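Local coordinates for R.MvaI (Kocuria varians, PDB 2OA9), which cleaves double-stranded DNA as a monomeric, metal-dependent restriction endonuclease of the MvaI/BcnI family that recognises its target sequence asymmetrically, at residues L70-K75 with F232-E237; V209-G214 with H228-R233; S129-L134 with S147-F152. One frame throughout, in Å; residues are numbered along the deposited sequence.

Contact 1 of 3, residues L70-K75 with F232-E237. With CD (cadmium ion), chain E.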
loop_
_atom_site.group_PDB
_atom_site.type_symbol
_atom_site.label_atom_id
_atom_site.label_comp_id
_atom_site.label_asym_id
_atom_site.label_seq_id
_atom_site.Cartn_x
_atom_site.Cartn_y
_atom_site.Cartn_z
ATOM N N LEU A 70 -1.524 -3.124 3.303
ATOM C CA LEU A 70 -0.658 -1.972 3.116
ATOM C C LEU A 70 -1.392 -0.944 2.256
ATOM O O LEU A 70 -1.943 -1.277 1.209
ATOM C CB LEU A 70 0.595 -2.469 2.400
ATOM C CG LEU A 70 1.699 -1.471 2.103
ATOM C CD1 LEU A 70 2.386 -1.100 3.396
ATOM C CD2 LEU A 70 2.673 -2.061 1.078
ATOM N N THR A 71 -1.404 0.318 2.679
ATOM C CA THR A 71 -1.753 1.433 1.824
ATOM C C THR A 71 -0.507 1.967 1.154
ATOM O O THR A 71 0.357 2.504 1.809
ATOM C CB THR A 71 -2.385 2.515 2.673
ATOM O OG1 THR A 71 -3.583 1.993 3.253
ATOM C CG2 THR A 71 -2.776 3.727 1.828
ATOM N N LEU A 72 -0.441 1.833 -0.158
ATOM C CA LEU A 72 0.704 2.300 -0.938
ATOM C C LEU A 72 0.763 3.815 -0.934
ATOM O O LEU A 72 1.817 4.393 -0.738
ATOM C CB LEU A 72 0.591 1.793 -2.370
ATOM C CG LEU A 72 0.646 0.256 -2.496
ATOM C CD1 LEU A 72 0.112 -0.225 -3.835
ATOM C CD2 LEU A 72 2.047 -0.247 -2.277
ATOM N N PHE A 73 -0.383 4.429 -1.159
ATOM C CA PHE A 73 -0.544 5.881 -1.181
ATOM C C PHE A 73 -2.011 6.220 -1.248
ATOM O O PHE A 73 -2.847 5.367 -1.512
ATOM C CB PHE A 73 0.221 6.505 -2.375
ATOM C CG PHE A 73 -0.226 6.009 -3.741
ATOM C CD1 PHE A 73 -1.285 6.565 -4.406
ATOM C CD2 PHE A 73 0.441 4.961 -4.346
ATOM C CE1 PHE A 73 -1.672 6.121 -5.670
ATOM C CE2 PHE A 73 0.029 4.472 -5.575
ATOM C CZ PHE A 73 -1.033 5.052 -6.245
ATOM N N THR A 74 -2.321 7.490 -1.042
ATOM C CA THR A 74 -3.654 8.033 -1.231
ATOM C C THR A 74 -3.565 9.110 -2.304
ATOM O O THR A 74 -2.562 9.864 -2.389
ATOM C CB THR A 74 -4.246 8.626 0.092
ATOM O OG1 THR A 74 -3.359 9.615 0.638
ATOM C CG2 THR A 74 -4.352 7.589 1.162
ATOM N N LYS A 75 -4.593 9.184 -3.142
ATOM C CA LYS A 75 -4.617 10.149 -4.229
ATOM C C LYS A 75 -5.998 10.236 -4.822
ATOM O O LYS A 75 -6.565 9.208 -5.241
ATOM C CB LYS A 75 -3.591 9.805 -5.322
ATOM C CG LYS A 75 -3.538 10.751 -6.548
ATOM C CD LYS A 75 -2.936 12.087 -6.183
ATOM C CE LYS A 75 -2.863 12.965 -7.410
ATOM N NZ LYS A 75 -4.210 13.479 -7.792
ATOM N N PHE A 232 -4.842 3.312 -2.308
ATOM C CA PHE A 232 -4.488 2.195 -3.157
ATOM C C PHE A 232 -3.830 1.185 -2.267
ATOM O O PHE A 232 -2.810 1.482 -1.653
ATOM C CB PHE A 232 -3.591 2.653 -4.321
ATOM C CG PHE A 232 -4.318 3.464 -5.346
ATOM C CD1 PHE A 232 -4.790 4.725 -5.072
ATOM C CD2 PHE A 232 -4.555 2.956 -6.602
ATOM C CE1 PHE A 232 -5.490 5.428 -6.016
ATOM C CE2 PHE A 232 -5.225 3.676 -7.570
ATOM C CZ PHE A 232 -5.703 4.911 -7.268
ATOM N N ARG A 233 -4.490 0.039 -2.096
ATOM C CA ARG A 233 -4.153 -0.909 -1.034
ATOM C C ARG A 233 -3.896 -2.306 -1.560
ATOM O O ARG A 233 -4.495 -2.750 -2.504
ATOM C CB ARG A 233 -5.286 -0.956 0.001
ATOM C CG ARG A 233 -5.667 0.408 0.536
ATOM C CD ARG A 233 -6.748 0.432 1.569
ATOM N NE ARG A 233 -6.210 0.285 2.893
ATOM C CZ ARG A 233 -6.984 0.143 3.954
ATOM N NH1 ARG A 233 -8.301 0.169 3.793
ATOM N NH2 ARG A 233 -6.455 -0.040 5.155
ATOM N N ILE A 234 -3.003 -3.004 -0.886
ATOM C CA ILE A 234 -2.586 -4.341 -1.279
ATOM C C ILE A 234 -2.190 -5.130 -0.030
ATOM O O ILE A 234 -1.583 -4.580 0.889
ATOM C CB ILE A 234 -1.391 -4.285 -2.305
ATOM C CG1 ILE A 234 -1.097 -5.667 -2.871
ATOM C CG2 ILE A 234 -0.131 -3.675 -1.675
ATOM C CD1 ILE A 234 -0.021 -5.671 -3.971
ATOM N N ASN A 235 -2.524 -6.410 -0.026
ATOM C CA ASN A 235 -2.026 -7.325 1.011
ATOM C C ASN A 235 -0.525 -7.387 0.928
ATOM O O ASN A 235 0.070 -7.428 -0.159
ATOM C CB ASN A 235 -2.650 -8.681 0.811
ATOM C CG ASN A 235 -2.079 -9.725 1.723
ATOM O OD1 ASN A 235 -1.026 -10.275 1.509
ATOM N ND2 ASN A 235 -2.837 -10.009 2.790
ATOM N N MET A 236 0.139 -7.380 2.071
ATOM C CA MET A 236 1.580 -7.192 2.082
ATOM C C MET A 236 2.317 -8.369 1.453
ATOM O O MET A 236 3.353 -8.187 0.785
ATOM C CB MET A 236 2.089 -6.912 3.483
ATOM C CG MET A 236 3.566 -6.778 3.591
ATOM S SD MET A 236 4.090 -6.244 5.248
ATOM C CE MET A 236 2.796 -4.964 5.404
ATOM N N GLU A 237 1.861 -9.599 1.693
ATOM C CA GLU A 237 2.474 -10.741 0.971
ATOM C C GLU A 237 2.281 -10.601 -0.498
ATOM O O GLU A 237 3.182 -10.898 -1.291
ATOM C CB GLU A 237 1.863 -12.101 1.370
ATOM C CG GLU A 237 2.454 -12.760 2.574
ATOM C CD GLU A 237 3.721 -13.521 2.277
ATOM O OE1 GLU A 237 4.706 -12.886 1.975
ATOM O OE2 GLU A 237 3.728 -14.759 2.419
HETATM CD CD CD E . 5.856 -14.990 1.671
HETATM O O HOH W 1 -3.451 0.032 5.389
#
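An edge strand and its neighbour in a five-stranded antiparallel sheet meet here, the aromatic pair F73 and F232 lying at one end of the join. The two rings form an offset stack, planes 21° apart and centroids 4.8 Å from each other, with F73 CE1 over the face of the F232 ring, 3.5 Å from F232 CD1. In return F232 CB sits over the F73 ring as a CH-pi contact. F73 reaches this place with CG between its backbone N and carbonyl carbon (chi1 60°). Helix 152-162 covers F73, and W150 meets F232 edge-to-face; an alanine in place of F232 would probably leave F73 without its stacking partner and open a gap beside W150. Along the antiparallel ladder, L70 and I234 exchange a pair of backbone bonds, L70 N to I234 O measuring 2.8 Å, while L72 N donates to F232 O, and F232 N to F73 O. Leucine and isoleucine carbons share the aromatic side: L72 CD1 lies 4.1 Å from I234 CG2. On the T71 and R233 side, the bend of R233 at chi3 (89°) brings NE to T71 OG1 in a weak bond of 3.2 Å, and a water joins OG1 to NH2, whereas NH1 turns to D210. Where the strand gives way to helix 236-242, both carboxylate oxygens of E237 hold a cadmium ion, OE2 at 2.3 Å, and H62 binds the same metal.

Contact 2 of 3, residues V209-G214 with H228-R233. With CD (cadmium ion), chain L; CD (cadmium ion), chain F.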
loop_
_atom_site.group_PDB
_atom_site.type_symbol
_atom_site.label_atom_id
_atom_site.label_comp_id
_atom_site.label_asym_id
_atom_site.label_seq_id
_atom_site.Cartn_x
_atom_site.Cartn_y
_atom_site.Cartn_z
ATOM N N VAL A 209 -8.891 -0.214 -4.637
ATOM C CA VAL A 209 -9.022 1.242 -4.589
ATOM C C VAL A 209 -10.120 1.517 -3.553
ATOM O O VAL A 209 -11.292 1.224 -3.788
ATOM C CB VAL A 209 -9.403 1.745 -5.984
ATOM C CG1 VAL A 209 -9.608 3.218 -5.996
ATOM C CG2 VAL A 209 -8.305 1.350 -7.006
ATOM N N ASP A 210 -9.713 2.022 -2.398
ATOM C CA ASP A 210 -10.600 2.253 -1.246
ATOM C C ASP A 210 -11.050 3.713 -1.226
ATOM O O ASP A 210 -10.293 4.606 -0.853
ATOM C CB ASP A 210 -9.814 1.903 0.037
ATOM C CG ASP A 210 -10.635 1.808 1.261
ATOM O OD1 ASP A 210 -11.474 2.682 1.492
ATOM O OD2 ASP A 210 -10.424 0.930 2.134
ATOM N N ILE A 211 -12.244 3.942 -1.717
ATOM C CA ILE A 211 -12.841 5.292 -1.770
ATOM C C ILE A 211 -13.454 5.550 -0.417
ATOM O O ILE A 211 -14.303 4.792 0.036
ATOM C CB ILE A 211 -13.872 5.338 -2.864
ATOM C CG1 ILE A 211 -13.217 5.020 -4.200
ATOM C CG2 ILE A 211 -14.604 6.697 -2.851
ATOM C CD1 ILE A 211 -14.217 4.855 -5.341
ATOM N N ARG A 212 -13.044 6.636 0.227
ATOM C CA ARG A 212 -13.530 6.985 1.574
ATOM C C ARG A 212 -13.730 8.480 1.599
ATOM O O ARG A 212 -12.898 9.252 2.102
ATOM C CB ARG A 212 -12.544 6.485 2.630
ATOM C CG ARG A 212 -12.987 6.616 4.059
ATOM C CD ARG A 212 -11.821 6.539 5.036
ATOM N NE ARG A 212 -11.834 5.345 5.879
ATOM C CZ ARG A 212 -12.191 5.305 7.171
ATOM N NH1 ARG A 212 -12.632 6.373 7.833
ATOM N NH2 ARG A 212 -12.117 4.151 7.813
ATOM N N ILE A 213 -14.846 8.899 1.045
ATOM C CA ILE A 213 -15.159 10.306 0.905
ATOM C C ILE A 213 -16.270 10.659 1.904
ATOM O O ILE A 213 -17.422 10.229 1.763
ATOM C CB ILE A 213 -15.640 10.642 -0.480
ATOM C CG1 ILE A 213 -14.750 10.040 -1.543
ATOM C CG2 ILE A 213 -15.688 12.167 -0.632
ATOM C CD1 ILE A 213 -15.273 10.142 -2.945
ATOM N N GLY A 214 -15.923 11.463 2.877
ATOM C CA GLY A 214 -16.867 11.869 3.885
ATOM C C GLY A 214 -17.328 13.291 3.696
ATOM O O GLY A 214 -17.072 13.937 2.696
ATOM N N HIS A 228 -9.406 12.275 2.691
ATOM C CA HIS A 228 -7.939 12.254 2.830
ATOM C C HIS A 228 -7.237 11.625 1.617
ATOM O O HIS A 228 -6.004 11.532 1.594
ATOM C CB HIS A 228 -7.533 11.615 4.178
ATOM C CG HIS A 228 -7.977 12.414 5.373
ATOM N ND1 HIS A 228 -8.645 11.863 6.448
ATOM C CD2 HIS A 228 -7.880 13.739 5.636
ATOM C CE1 HIS A 228 -8.931 12.810 7.323
ATOM N NE2 HIS A 228 -8.474 13.959 6.859
ATOM N N GLY A 229 -8.012 11.242 0.599
ATOM C CA GLY A 229 -7.479 10.679 -0.624
ATOM C C GLY A 229 -7.896 9.227 -0.741
ATOM O O GLY A 229 -7.826 8.465 0.191
ATOM N N THR A 230 -8.260 8.849 -1.939
ATOM C CA THR A 230 -8.562 7.457 -2.241
ATOM C C THR A 230 -7.306 6.596 -2.061
ATOM O O THR A 230 -6.241 6.946 -2.557
ATOM C CB THR A 230 -9.057 7.399 -3.673
ATOM O OG1 THR A 230 -10.316 8.121 -3.706
ATOM C CG2 THR A 230 -9.331 5.992 -4.134
ATOM N N ALA A 231 -7.426 5.508 -1.338
ATOM C CA ALA A 231 -6.251 4.747 -0.923
ATOM C C ALA A 231 -6.081 3.550 -1.883
ATOM O O ALA A 231 -7.025 2.820 -2.140
ATOM C CB ALA A 231 -6.379 4.289 0.500
ATOM N N PHE A 232 -4.842 3.312 -2.308
ATOM C CA PHE A 232 -4.488 2.195 -3.157
ATOM C C PHE A 232 -3.830 1.185 -2.267
ATOM O O PHE A 232 -2.810 1.482 -1.653
ATOM C CB PHE A 232 -3.591 2.653 -4.321
ATOM C CG PHE A 232 -4.318 3.464 -5.346
ATOM C CD1 PHE A 232 -4.790 4.725 -5.072
ATOM C CD2 PHE A 232 -4.555 2.956 -6.602
ATOM C CE1 PHE A 232 -5.490 5.428 -6.016
ATOM C CE2 PHE A 232 -5.225 3.676 -7.570
ATOM C CZ PHE A 232 -5.703 4.911 -7.268
ATOM N N ARG A 233 -4.490 0.039 -2.096
ATOM C CA ARG A 233 -4.153 -0.909 -1.034
ATOM C C ARG A 233 -3.896 -2.306 -1.560
ATOM O O ARG A 233 -4.495 -2.750 -2.504
ATOM C CB ARG A 233 -5.286 -0.956 0.001
ATOM C CG ARG A 233 -5.667 0.408 0.536
ATOM C CD ARG A 233 -6.748 0.432 1.569
ATOM N NE ARG A 233 -6.210 0.285 2.893
ATOM C CZ ARG A 233 -6.984 0.143 3.954
ATOM N NH1 ARG A 233 -8.301 0.169 3.793
ATOM N NH2 ARG A 233 -6.455 -0.040 5.155
HETATM CD CD CD L . -9.511 15.186 8.357
HETATM CD CD CD F . -12.088 1.712 3.501
HETATM O O HOH W 2 -11.402 8.689 -0.933
HETATM O O HOH W 3 -10.556 9.772 3.268
HETATM O O HOH W 4 -10.432 2.835 4.727
HETATM O O HOH W 5 -13.658 0.668 2.068
HETATM O O HOH W 6 -11.959 0.011 4.941
#
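V209 and T230 press together within a beta hairpin, strands 207-215 and 225-235 of the five-stranded antiparallel sheet, where V209 CG1 comes to 3.4 Å from T230 CG2, tighter than ordinary van der Waals contact. V209 CG2 lies alongside the F232 ring, 3.9 Å from CE2, and I211 CG1 runs beside the T230 methyl. D210 and A231 form the hydrogen-bonded pair that fixes the register; the bond from D210 N to A231 O is 2.8 Å long and nearly straight at 176°. Beyond T230 the strands part and water fills in: one molecule joins R212 N to T230 OG1, another bridges R212 O and H228 N. At this looser end H228 NE2 binds a cadmium ion together with H226. A second cadmium ion sits at the polar side of the close-packed end, gripped by both carboxylate oxygens of D210, by H103 and by three waters, one of which also accepts from R212 NE. D210 CG stands anti to the backbone N (chi1 -168°), which places the carboxylate within bonding distance of R233 NH1 as well. In this salt bridge R233 NH1 meets D210 OD2 at 2.8 Å from above the carboxylate plane, while OD2 lies close to the plane of the guanidinium.

Contact 3 of 3, residues S129-L134 with S147-F152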
loop_
_atom_site.group_PDB
_atom_site.type_symbol
_atom_site.label_atom_id
_atom_site.label_comp_id
_atom_site.label_asym_id
_atom_site.label_seq_id
_atom_site.Cartn_x
_atom_site.Cartn_y
_atom_site.Cartn_z
ATOM N N SER A 129 -5.273 5.338 -23.372
ATOM C CA SER A 129 -5.287 6.713 -22.895
ATOM C C SER A 129 -4.414 6.902 -21.647
ATOM O O SER A 129 -4.257 8.018 -21.184
ATOM C CB SER A 129 -6.724 7.171 -22.642
ATOM O OG SER A 129 -7.426 7.123 -23.885
ATOM N N GLN A 130 -3.839 5.820 -21.136
ATOM C CA GLN A 130 -3.022 5.863 -19.927
ATOM C C GLN A 130 -3.764 6.500 -18.778
ATOM O O GLN A 130 -3.246 7.391 -18.111
ATOM C CB GLN A 130 -1.714 6.629 -20.173
ATOM C CG GLN A 130 -0.937 6.188 -21.360
ATOM C CD GLN A 130 0.270 5.410 -20.974
ATOM O OE1 GLN A 130 1.375 5.964 -20.893
ATOM N NE2 GLN A 130 0.082 4.117 -20.720
ATOM N N VAL A 131 -5.001 6.056 -18.556
ATOM C CA VAL A 131 -5.740 6.455 -17.355
ATOM C C VAL A 131 -6.407 5.226 -16.728
ATOM O O VAL A 131 -6.668 4.246 -17.376
ATOM C CB VAL A 131 -6.788 7.555 -17.621
ATOM C CG1 VAL A 131 -6.132 8.750 -18.355
ATOM C CG2 VAL A 131 -7.958 7.006 -18.400
ATOM N N VAL A 132 -6.667 5.329 -15.442
ATOM C CA VAL A 132 -7.383 4.330 -14.657
ATOM C C VAL A 132 -8.757 4.906 -14.372
ATOM O O VAL A 132 -8.860 5.944 -13.691
ATOM C CB VAL A 132 -6.614 4.064 -13.339
ATOM C CG1 VAL A 132 -7.366 3.149 -12.415
ATOM C CG2 VAL A 132 -5.222 3.541 -13.629
ATOM N N ARG A 133 -9.806 4.271 -14.887
ATOM C CA ARG A 133 -11.163 4.784 -14.787
ATOM C C ARG A 133 -11.985 4.098 -13.732
ATOM O O ARG A 133 -11.889 2.870 -13.545
ATOM C CB ARG A 133 -11.895 4.617 -16.117
ATOM C CG ARG A 133 -11.274 5.332 -17.250
ATOM C CD ARG A 133 -12.049 5.257 -18.549
ATOM N NE ARG A 133 -11.442 6.064 -19.617
ATOM C CZ ARG A 133 -11.644 7.374 -19.783
ATOM N NH1 ARG A 133 -12.457 8.063 -18.989
ATOM N NH2 ARG A 133 -11.013 8.021 -20.755
ATOM N N LEU A 134 -12.797 4.901 -13.048
ATOM C CA LEU A 134 -13.884 4.391 -12.209
ATOM C C LEU A 134 -15.159 4.257 -13.023
ATOM O O LEU A 134 -15.729 5.264 -13.445
ATOM C CB LEU A 134 -14.100 5.322 -10.999
ATOM C CG LEU A 134 -15.200 4.926 -10.010
ATOM C CD1 LEU A 134 -14.810 3.668 -9.324
ATOM C CD2 LEU A 134 -15.409 5.996 -9.027
ATOM N N SER A 147 -16.303 8.563 -16.448
ATOM C CA SER A 147 -15.569 9.819 -16.587
ATOM C C SER A 147 -14.496 10.089 -15.568
ATOM O O SER A 147 -13.541 10.850 -15.867
ATOM C CB SER A 147 -16.547 10.996 -16.639
ATOM O OG SER A 147 -17.152 11.225 -15.376
ATOM N N VAL A 148 -14.616 9.502 -14.389
ATOM C CA VAL A 148 -13.697 9.754 -13.302
ATOM C C VAL A 148 -12.452 8.896 -13.500
ATOM O O VAL A 148 -12.556 7.684 -13.750
ATOM C CB VAL A 148 -14.378 9.481 -11.918
ATOM C CG1 VAL A 148 -13.364 9.604 -10.839
ATOM C CG2 VAL A 148 -15.563 10.450 -11.674
ATOM N N TYR A 149 -11.270 9.517 -13.431
ATOM C CA TYR A 149 -10.036 8.769 -13.680
ATOM C C TYR A 149 -8.852 9.341 -12.977
ATOM O O TYR A 149 -8.866 10.491 -12.557
ATOM C CB TYR A 149 -9.736 8.607 -15.195
ATOM C CG TYR A 149 -9.314 9.860 -15.959
ATOM C CD1 TYR A 149 -8.061 10.419 -15.793
ATOM C CD2 TYR A 149 -10.154 10.410 -16.905
ATOM C CE1 TYR A 149 -7.660 11.523 -16.536
ATOM C CE2 TYR A 149 -9.775 11.518 -17.654
ATOM C CZ TYR A 149 -8.534 12.070 -17.460
ATOM O OH TYR A 149 -8.232 13.197 -18.193
ATOM N N TRP A 150 -7.834 8.511 -12.872
ATOM C CA TRP A 150 -6.497 8.863 -12.387
ATOM C C TRP A 150 -5.569 8.698 -13.549
ATOM O O TRP A 150 -5.542 7.633 -14.162
ATOM C CB TRP A 150 -6.020 7.898 -11.269
ATOM C CG TRP A 150 -6.780 7.932 -9.993
ATOM C CD1 TRP A 150 -6.434 8.601 -8.856
ATOM C CD2 TRP A 150 -8.010 7.265 -9.702
ATOM N NE1 TRP A 150 -7.354 8.378 -7.865
ATOM C CE2 TRP A 150 -8.359 7.585 -8.366
ATOM C CE3 TRP A 150 -8.878 6.452 -10.439
ATOM C CZ2 TRP A 150 -9.525 7.107 -7.778
ATOM C CZ3 TRP A 150 -10.015 5.976 -9.853
ATOM C CH2 TRP A 150 -10.336 6.299 -8.523
ATOM N N SER A 151 -4.794 9.710 -13.900
ATOM C CA SER A 151 -3.808 9.503 -14.943
ATOM C C SER A 151 -2.667 8.600 -14.514
ATOM O O SER A 151 -2.307 8.563 -13.329
ATOM C CB SER A 151 -3.212 10.859 -15.376
ATOM O OG SER A 151 -2.525 11.476 -14.302
ATOM N N PHE A 152 -2.065 7.887 -15.456
ATOM C CA PHE A 152 -0.895 7.084 -15.128
ATOM C C PHE A 152 0.216 7.972 -14.549
ATOM O O PHE A 152 0.912 7.556 -13.645
ATOM C CB PHE A 152 -0.319 6.366 -16.361
ATOM C CG PHE A 152 -1.009 5.060 -16.763
ATOM C CD1 PHE A 152 -0.364 4.165 -17.609
ATOM C CD2 PHE A 152 -2.271 4.739 -16.319
ATOM C CE1 PHE A 152 -0.973 2.986 -18.001
ATOM C CE2 PHE A 152 -2.889 3.585 -16.727
ATOM C CZ PHE A 152 -2.247 2.694 -17.553
HETATM O O HOH W 7 -13.160 11.027 -18.978
HETATM O O HOH W 8 -16.904 7.690 -13.436
#
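The CA of Q130 stands over the centre of the F152 ring, 3.7 Å from its centroid and only 5° off the normal, a CH-pi contact made by a backbone carbon. The side chain, bent at chi2, passes round so that its amide NE2 comes to 3.1 Å from F152 CE1, the amide plane turned 53° from the ring. F152 N in turn donates to Q130 O, at 2.9 Å, from above the carbonyl plane. Q130 and V131 form a G1 beta bulge facing D126 of strand 119-126, where strand 131-138 begins; along its other edge that strand makes a hairpin with 143-151. There V132 and W150 are a hydrogen-bonded pair, and V132 O also meets the edge of the indole in its plane, 3.3 Å from W150 CE3. On the other side of the sheet V131 CG1 covers one face of Y149, 3.9 Å from the ring centroid. R133 runs beside the same ring; V131 CG2 lies over a face of its guanidinium, while a water links R133 NH1 to S147 O. R133 NE makes a salt bridge with D126 and NH1 also reaches N146 O; together these bonds probably fix the guanidinium, and the carboxylate of D126 probably offsets its charge.

How the contacts relate
From the N terminus, the first of the paired strands met is 69-74, whose partner, 225-235, lies far along the chain, so contact 1 closes the longest loop, with 156 residues between its segments. Within that loop contact 3 closes the short hairpin of strands 131-138 and 143-151, part of a separate three-stranded sheet. Contact 2 follows contact 3 in series and ends on the same strand as contact 1, closing a second hairpin; F232 and R233 belong to contacts 1 and 2. These thus join three successive strands of one five-stranded sheet, and K75 N bonds to T230 O between them. W150 of contact 3 ties the two sheets, bonding to K75 O and packing on V209 and T230.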